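Local coordinates for collagen adhesin protein (PDB 2Z1P) that probably binds collagen as a cell-wall-attached adhesin, its two N-terminal immunoglobulin-like domains closing around the ligand by the Collagen Hug mechanism, at residues 35-40 with 299-304; 200-205 with 259-264; 270-275 with 294-299. One frame throughout, in Å; residues are numbered along the deposited sequence.

Contact 1. Residues 35-40 with 299-304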
# COMPACT_ATOMS: atom_id res chain seq x y z
N MET A 35 -5.55 4.51 1.79
CA MET A 35 -4.94 5.06 0.59
C MET A 35 -5.82 4.61 -0.55
O MET A 35 -6.16 3.43 -0.64
CB MET A 35 -3.52 4.54 0.42
CG MET A 35 -2.64 4.92 1.56
SD MET A 35 -0.97 4.41 1.29
CE MET A 35 -0.10 5.33 2.58
N THR A 36 -6.20 5.55 -1.41
CA THR A 36 -7.07 5.23 -2.53
C THR A 36 -6.62 6.01 -3.74
O THR A 36 -5.90 7.00 -3.61
CB THR A 36 -8.55 5.60 -2.20
OG1 THR A 36 -9.42 5.03 -3.18
CG2 THR A 36 -8.73 7.12 -2.17
N SER A 37 -7.05 5.55 -4.92
CA SER A 37 -6.70 6.20 -6.17
C SER A 37 -7.86 7.07 -6.62
O SER A 37 -9.03 6.69 -6.50
CB SER A 37 -6.43 5.16 -7.27
OG SER A 37 -5.46 4.21 -6.87
N ILE A 38 -7.52 8.25 -7.12
CA ILE A 38 -8.50 9.20 -7.63
C ILE A 38 -8.14 9.33 -9.11
O ILE A 38 -6.98 9.58 -9.45
CB ILE A 38 -8.38 10.58 -6.92
CG1 ILE A 38 -8.57 10.39 -5.41
CG2 ILE A 38 -9.42 11.55 -7.45
CD1 ILE A 38 -8.50 11.66 -4.64
N LYS A 39 -9.13 9.14 -9.98
CA LYS A 39 -8.89 9.21 -11.42
C LYS A 39 -9.54 10.41 -12.09
O LYS A 39 -10.77 10.54 -12.09
CB LYS A 39 -9.39 7.93 -12.06
CG LYS A 39 -9.13 7.84 -13.53
CD LYS A 39 -9.91 6.70 -14.08
CE LYS A 39 -9.56 6.47 -15.50
NZ LYS A 39 -10.43 5.40 -16.03
N VAL A 40 -8.73 11.29 -12.67
CA VAL A 40 -9.23 12.48 -13.35
C VAL A 40 -9.17 12.33 -14.88
O VAL A 40 -8.10 12.34 -15.46
CB VAL A 40 -8.43 13.74 -12.97
CG1 VAL A 40 -9.12 14.98 -13.56
CG2 VAL A 40 -8.27 13.84 -11.47
N ASN A 299 -3.18 -2.03 -4.59
CA ASN A 299 -2.23 -1.04 -5.07
C ASN A 299 -3.00 0.23 -5.40
O ASN A 299 -4.18 0.19 -5.79
CB ASN A 299 -1.50 -1.59 -6.31
CG ASN A 299 -0.37 -0.67 -6.79
OD1 ASN A 299 0.32 -0.02 -6.00
ND2 ASN A 299 -0.18 -0.64 -8.11
N VAL A 300 -2.34 1.37 -5.22
CA VAL A 300 -2.92 2.67 -5.53
C VAL A 300 -2.38 3.07 -6.90
O VAL A 300 -1.21 3.44 -7.04
CB VAL A 300 -2.51 3.73 -4.48
CG1 VAL A 300 -2.84 5.11 -4.98
CG2 VAL A 300 -3.23 3.47 -3.17
N PHE A 301 -3.23 2.97 -7.91
CA PHE A 301 -2.86 3.30 -9.27
C PHE A 301 -2.33 4.69 -9.50
O PHE A 301 -2.89 5.67 -9.03
CB PHE A 301 -4.05 3.06 -10.18
CG PHE A 301 -4.34 1.62 -10.42
CD1 PHE A 301 -3.37 0.81 -10.99
CD2 PHE A 301 -5.57 1.07 -10.07
CE1 PHE A 301 -3.60 -0.53 -11.21
CE2 PHE A 301 -5.82 -0.29 -10.29
CZ PHE A 301 -4.83 -1.09 -10.87
N VAL A 302 -1.23 4.75 -10.23
CA VAL A 302 -0.63 6.03 -10.58
C VAL A 302 -0.41 5.88 -12.07
O VAL A 302 0.65 5.45 -12.51
CB VAL A 302 0.72 6.26 -9.86
CG1 VAL A 302 0.47 6.76 -8.45
CG2 VAL A 302 1.50 4.94 -9.83
N GLU A 303 -1.46 6.17 -12.85
CA GLU A 303 -1.39 6.04 -14.31
C GLU A 303 -1.56 7.44 -14.89
O GLU A 303 -1.60 8.43 -14.15
CB GLU A 303 -2.48 5.12 -14.82
N GLY A 304 -1.68 7.52 -16.21
CA GLY A 304 -1.86 8.80 -16.88
C GLY A 304 -1.61 8.67 -18.38
O GLY A 304 -0.53 8.99 -18.86

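Contact 2. Residues 200-205 with 259-264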
# COMPACT_ATOMS: atom_id res chain seq x y z
N GLN A 200 7.50 -7.29 -6.74
CA GLN A 200 8.18 -6.85 -5.53
C GLN A 200 9.64 -7.23 -5.42
O GLN A 200 10.09 -8.19 -6.06
CB GLN A 200 7.46 -7.40 -4.31
CG GLN A 200 5.98 -7.23 -4.40
CD GLN A 200 5.28 -7.81 -3.21
OE1 GLN A 200 5.54 -7.43 -2.08
NE2 GLN A 200 4.39 -8.76 -3.46
N GLN A 201 10.36 -6.49 -4.59
CA GLN A 201 11.78 -6.71 -4.34
C GLN A 201 12.03 -6.93 -2.86
O GLN A 201 12.06 -5.97 -2.09
CB GLN A 201 12.60 -5.52 -4.81
CG GLN A 201 13.32 -5.77 -6.12
CD GLN A 201 14.30 -6.94 -6.03
OE1 GLN A 201 14.64 -7.55 -7.04
NE2 GLN A 201 14.77 -7.24 -4.82
N LEU A 202 12.21 -8.18 -2.46
CA LEU A 202 12.44 -8.48 -1.06
C LEU A 202 13.62 -7.72 -0.46
O LEU A 202 14.74 -7.82 -0.97
CB LEU A 202 12.65 -9.98 -0.88
CG LEU A 202 12.83 -10.47 0.56
CD1 LEU A 202 11.58 -10.16 1.37
CD2 LEU A 202 13.10 -11.96 0.56
N ASN A 203 13.37 -6.98 0.61
CA ASN A 203 14.40 -6.20 1.30
C ASN A 203 15.00 -7.06 2.41
O ASN A 203 14.66 -6.94 3.58
CB ASN A 203 13.80 -4.92 1.89
CG ASN A 203 13.13 -4.05 0.84
OD1 ASN A 203 12.52 -3.03 1.16
ND2 ASN A 203 13.25 -4.45 -0.43
N LYS A 204 15.92 -7.92 2.01
CA LYS A 204 16.57 -8.85 2.91
C LYS A 204 17.01 -8.33 4.28
O LYS A 204 17.10 -9.12 5.22
CB LYS A 204 17.78 -9.50 2.22
CG LYS A 204 17.48 -10.22 0.90
CD LYS A 204 18.67 -11.08 0.44
CE LYS A 204 18.60 -11.41 -1.04
NZ LYS A 204 17.26 -11.95 -1.43
N GLU A 205 17.28 -7.04 4.42
CA GLU A 205 17.72 -6.59 5.73
C GLU A 205 16.70 -5.74 6.49
O GLU A 205 17.06 -4.98 7.40
CB GLU A 205 19.05 -5.83 5.61
CG GLU A 205 19.92 -5.93 6.87
CD GLU A 205 21.34 -5.43 6.66
OE1 GLU A 205 22.00 -5.87 5.69
OE2 GLU A 205 21.81 -4.61 7.47
N TYR A 259 8.65 -6.92 7.89
CA TYR A 259 9.65 -6.78 6.85
C TYR A 259 8.97 -6.07 5.70
O TYR A 259 7.74 -6.01 5.65
CB TYR A 259 10.19 -8.15 6.44
CG TYR A 259 9.25 -9.01 5.65
CD1 TYR A 259 9.07 -8.82 4.28
CD2 TYR A 259 8.56 -10.06 6.26
CE1 TYR A 259 8.26 -9.66 3.54
CE2 TYR A 259 7.74 -10.91 5.52
CZ TYR A 259 7.60 -10.69 4.17
OH TYR A 259 6.83 -11.54 3.43
N THR A 260 9.78 -5.54 4.78
CA THR A 260 9.28 -4.80 3.62
C THR A 260 9.81 -5.24 2.25
O THR A 260 10.85 -5.89 2.14
CB THR A 260 9.57 -3.30 3.75
OG1 THR A 260 10.96 -3.11 4.02
CG2 THR A 260 8.76 -2.69 4.86
N SER A 261 9.07 -4.86 1.22
CA SER A 261 9.43 -5.14 -0.16
C SER A 261 9.22 -3.85 -0.92
O SER A 261 8.32 -3.07 -0.61
CB SER A 261 8.53 -6.22 -0.75
OG SER A 261 8.78 -7.45 -0.11
N THR A 262 10.06 -3.63 -1.91
CA THR A 262 9.98 -2.43 -2.72
C THR A 262 9.29 -2.72 -4.05
O THR A 262 9.53 -3.76 -4.67
CB THR A 262 11.40 -1.87 -2.97
OG1 THR A 262 12.33 -2.95 -3.12
CG2 THR A 262 11.83 -0.99 -1.81
N ILE A 263 8.42 -1.81 -4.46
CA ILE A 263 7.67 -1.95 -5.70
C ILE A 263 8.54 -1.64 -6.93
O ILE A 263 9.12 -0.55 -7.02
CB ILE A 263 6.44 -1.03 -5.68
CG1 ILE A 263 5.57 -1.33 -4.45
CG2 ILE A 263 5.64 -1.22 -6.94
CD1 ILE A 263 4.36 -0.43 -4.31
N THR A 264 8.63 -2.57 -7.87
CA THR A 264 9.45 -2.35 -9.06
C THR A 264 8.69 -1.61 -10.14
O THR A 264 7.49 -1.33 -9.98
CB THR A 264 9.94 -3.68 -9.66
OG1 THR A 264 8.82 -4.48 -10.01
CG2 THR A 264 10.77 -4.46 -8.67

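Contact 3. Residues 270-275 with 294-299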
# COMPACT_ATOMS: atom_id res chain seq x y z
N GLN A 270 0.65 -3.01 -11.41
CA GLN A 270 -0.25 -4.07 -10.96
C GLN A 270 -1.42 -3.58 -10.12
O GLN A 270 -1.33 -2.54 -9.45
CB GLN A 270 0.53 -5.10 -10.13
CG GLN A 270 1.68 -5.72 -10.86
CD GLN A 270 2.62 -6.46 -9.93
OE1 GLN A 270 3.54 -7.13 -10.38
NE2 GLN A 270 2.40 -6.33 -8.63
N ALA A 271 -2.51 -4.33 -10.15
CA ALA A 271 -3.71 -3.99 -9.39
C ALA A 271 -3.45 -4.27 -7.92
O ALA A 271 -3.82 -3.48 -7.06
CB ALA A 271 -4.88 -4.82 -9.86
N THR A 272 -2.80 -5.40 -7.67
CA THR A 272 -2.50 -5.84 -6.31
C THR A 272 -1.10 -6.42 -6.16
O THR A 272 -0.43 -6.76 -7.13
CB THR A 272 -3.51 -6.94 -5.87
OG1 THR A 272 -3.38 -8.10 -6.71
CG2 THR A 272 -4.95 -6.44 -5.96
N PHE A 273 -0.66 -6.52 -4.91
CA PHE A 273 0.64 -7.10 -4.60
C PHE A 273 0.30 -8.30 -3.72
O PHE A 273 -0.61 -8.22 -2.89
CB PHE A 273 1.50 -6.11 -3.82
CG PHE A 273 1.83 -4.87 -4.60
CD1 PHE A 273 1.45 -3.61 -4.13
CD2 PHE A 273 2.51 -4.96 -5.81
CE1 PHE A 273 1.74 -2.46 -4.86
CE2 PHE A 273 2.80 -3.81 -6.54
CZ PHE A 273 2.41 -2.55 -6.07
N GLU A 274 1.01 -9.41 -3.89
CA GLU A 274 0.69 -10.59 -3.11
C GLU A 274 1.86 -11.31 -2.45
O GLU A 274 3.03 -11.12 -2.79
CB GLU A 274 -0.06 -11.57 -3.98
CG GLU A 274 -1.19 -10.90 -4.70
CD GLU A 274 -1.80 -11.78 -5.73
OE1 GLU A 274 -2.83 -11.39 -6.29
OE2 GLU A 274 -1.25 -12.87 -5.98
N ASN A 275 1.52 -12.15 -1.47
CA ASN A 275 2.52 -12.94 -0.79
C ASN A 275 1.84 -14.20 -0.27
O ASN A 275 0.82 -14.13 0.40
CB ASN A 275 3.18 -12.15 0.33
CG ASN A 275 4.45 -12.81 0.84
OD1 ASN A 275 5.30 -12.17 1.44
ND2 ASN A 275 4.57 -14.10 0.61
N THR A 294 -2.68 -16.84 0.45
CA THR A 294 -2.09 -15.71 -0.26
C THR A 294 -2.69 -14.40 0.23
O THR A 294 -3.90 -14.21 0.17
CB THR A 294 -2.36 -15.79 -1.77
OG1 THR A 294 -1.72 -16.95 -2.30
CG2 THR A 294 -1.83 -14.56 -2.48
N SER A 295 -1.84 -13.51 0.72
CA SER A 295 -2.28 -12.22 1.22
C SER A 295 -2.29 -11.22 0.10
O SER A 295 -1.43 -11.26 -0.78
CB SER A 295 -1.36 -11.70 2.32
OG SER A 295 -1.57 -12.41 3.52
N GLN A 296 -3.24 -10.31 0.15
CA GLN A 296 -3.34 -9.28 -0.87
C GLN A 296 -3.14 -7.90 -0.27
O GLN A 296 -3.38 -7.69 0.92
CB GLN A 296 -4.71 -9.34 -1.53
CG GLN A 296 -5.01 -10.63 -2.23
CD GLN A 296 -5.08 -10.46 -3.72
OE1 GLN A 296 -5.43 -11.40 -4.44
NE2 GLN A 296 -4.75 -9.27 -4.21
N VAL A 297 -2.69 -6.97 -1.10
CA VAL A 297 -2.51 -5.59 -0.68
C VAL A 297 -2.91 -4.78 -1.90
O VAL A 297 -2.24 -4.85 -2.93
CB VAL A 297 -1.04 -5.25 -0.31
CG1 VAL A 297 -0.92 -3.75 -0.02
CG2 VAL A 297 -0.60 -6.04 0.91
N LYS A 298 -4.01 -4.04 -1.81
CA LYS A 298 -4.46 -3.24 -2.94
C LYS A 298 -3.43 -2.17 -3.30
O LYS A 298 -2.86 -1.51 -2.43
CB LYS A 298 -5.79 -2.56 -2.63
CG LYS A 298 -7.02 -3.34 -3.08
CD LYS A 298 -8.29 -2.49 -2.92
CE LYS A 298 -8.23 -1.17 -3.72
NZ LYS A 298 -9.44 -0.29 -3.55
N ASN A 299 -3.18 -2.03 -4.59
CA ASN A 299 -2.23 -1.04 -5.07
C ASN A 299 -3.00 0.23 -5.40
O ASN A 299 -4.18 0.19 -5.79
CB ASN A 299 -1.50 -1.59 -6.31
CG ASN A 299 -0.37 -0.67 -6.79
OD1 ASN A 299 0.32 -0.02 -6.00
ND2 ASN A 299 -0.18 -0.64 -8.11

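Contact 1. Residues 35-40 with 299-304
Ser37 and Val300 meet where the two segments come nearest, with their CA atoms 5.2 Å apart. The hydroxyl of Ser37 reaches across to the backbone between Val300 and Phe301: OG stands 3.3 Å from Val300 CA and 2.8 Å from Phe301 N. Its first torsion of -53° sets OG beside its own backbone N and opposite its carbonyl carbon, on the side where residues 299-304 pass. Val300 answers with both methyls. CG1 lies 3.4 Å from Ser37 OG and 3.8 Å from the carbonyl oxygen Thr36 O, while CG2 rests 3.8 Å from Met35 CB. The valine therefore spans from Met35 to Ser37 along one face of the strand. Met35 touches with its CB; beyond CG its chain runs out extended, and the side chain leads away from Val300 and touches Met67 in a neighbouring loop.

This is a contact between domains. Strand 35-43 belongs to the Ig-like domain, whereas residues 299-304 have just left the last strand of the collagen binding domain and run back along the first one. Such a course is consistent with the C-terminal latch segment of the Collagen Hug model. The two segments head roughly the same way but separate after Ser37, and the area buried between them is modest, 191 Å².

Behind the touching residues, strand 35-43 is fixed in its own sheet. Thr36 and Ile38 pair through their backbones with Ile114 and Phe112, and Ile38 turns away from residues 299-304 to pack on Val23, Leu25 and Phe112. The Phe301 ring leads away from strand 35-43 and touches Ala271 of the collagen binding domain.

Contact 2. Residues 200-205 with 259-264
The carbonyl oxygen Gln201 O takes two hydrogen bonds from one residue, Thr262. The two residues lie on neighbouring strands, 200-212 and 254-263, of an antiparallel sheet in the collagen binding domain, where they form a hydrogen-bonded pair. Thr262 N gives a nearly straight bond of 3.1 Å to Gln201 O, but it comes from above the carbonyl plane, 35° out of it. Thr262 OG1 donates in the carbonyl plane, on a lone pair, over 3.2 Å. A chi1 of 36° holds OG1 between the threonine's backbone N and carbonyl carbon, leaning over towards the neighbouring strand. In return, Gln201 N donates to Thr262 O at 2.9 Å.

Next along, Asn203 N bonds to Thr260 O at 3.1 Å, while the CB and CG of Asn203 sit against that same oxygen.

Gln200, Leu202 and Ser261 project from the other face of the sheet, towards the interior of the domain. Gln200 stretches out so that its OE1 passes 3.5 Å from Ser261 CB, but the polar partner of OE1 is the indole N-H of Trp175, and Ser261 OG pairs with Gln196. Tyr259, further along, stacks on Phe207 and meets Phe241 edge-to-face. Leu202 comes to this aromatic group at about a right angle to the tyrosine side chain, placing its CD1 methyl 4.0 Å from Tyr259 CE1.

Contact 3. Residues 270-275 with 294-299
Strands 272-281 and 289-298 form a beta hairpin at one edge of a five-stranded antiparallel sheet in the collagen binding domain, and this contact covers its end away from the turn. Two hydrogen-bonded pairs carry the ladder. Asn275 and Ser295 exchange bonds, the shorter running 2.7 Å from Ser295 N to Asn275 O. Phe273 N donates to Val297 O at 3.0 Å, and the return bond from Val297 N is weak.

On the buried face, the side chains of Phe273 and Val297 pack near Leu166 of the facing sheet; Asn275 reaches Asp194 and Lys162. On the opposite face, Glu274 and Gln296 lie side by side, and Glu274 CB touches the Thr294 methyl CG2 at 3.8 Å.

Where the strands end, Asn299 extends the contact with a backbone bond and a side-chain bond. Its backbone N bonds to Ala271 O at 2.9 Å. With CG anti to the backbone N (chi1 -174°), the side chain is swung towards residues 270-273, and Asn299 ND2 donates to Gln270 O over 2.6 Å. That acceptor lies close to the amide plane, and ND2 also bonds to Gln268 O, so two carbonyls fix the rotation of the amide. The amide plane is turned 58° from the phenyl ring, and Asn299 OD1 lies 3.0 Å from Phe273 CE1.

Contacts 2 and 3 both lie in the collagen binding domain, one in each of its two facing sheets, their centres 13 Å apart. They come in series along the chain, strand 254-263 leading directly to strand 272-281, and they touch across the domain interior: Ile263 CD1 lies 3.4 Å from Phe273 CE1. Contact 1 closes a long loop that holds both. It shares Asn299 with contact 3, 15 Å away between centres, so the chain passes straight from the hairpin edge onto the Ig-like domain. Contact 2 is farther off, about 21 Å between centres. Contact 3 thus leads into the interdomain crossing, consistent with a Collagen Hug adhesin, while contact 2 holds the facing sheet.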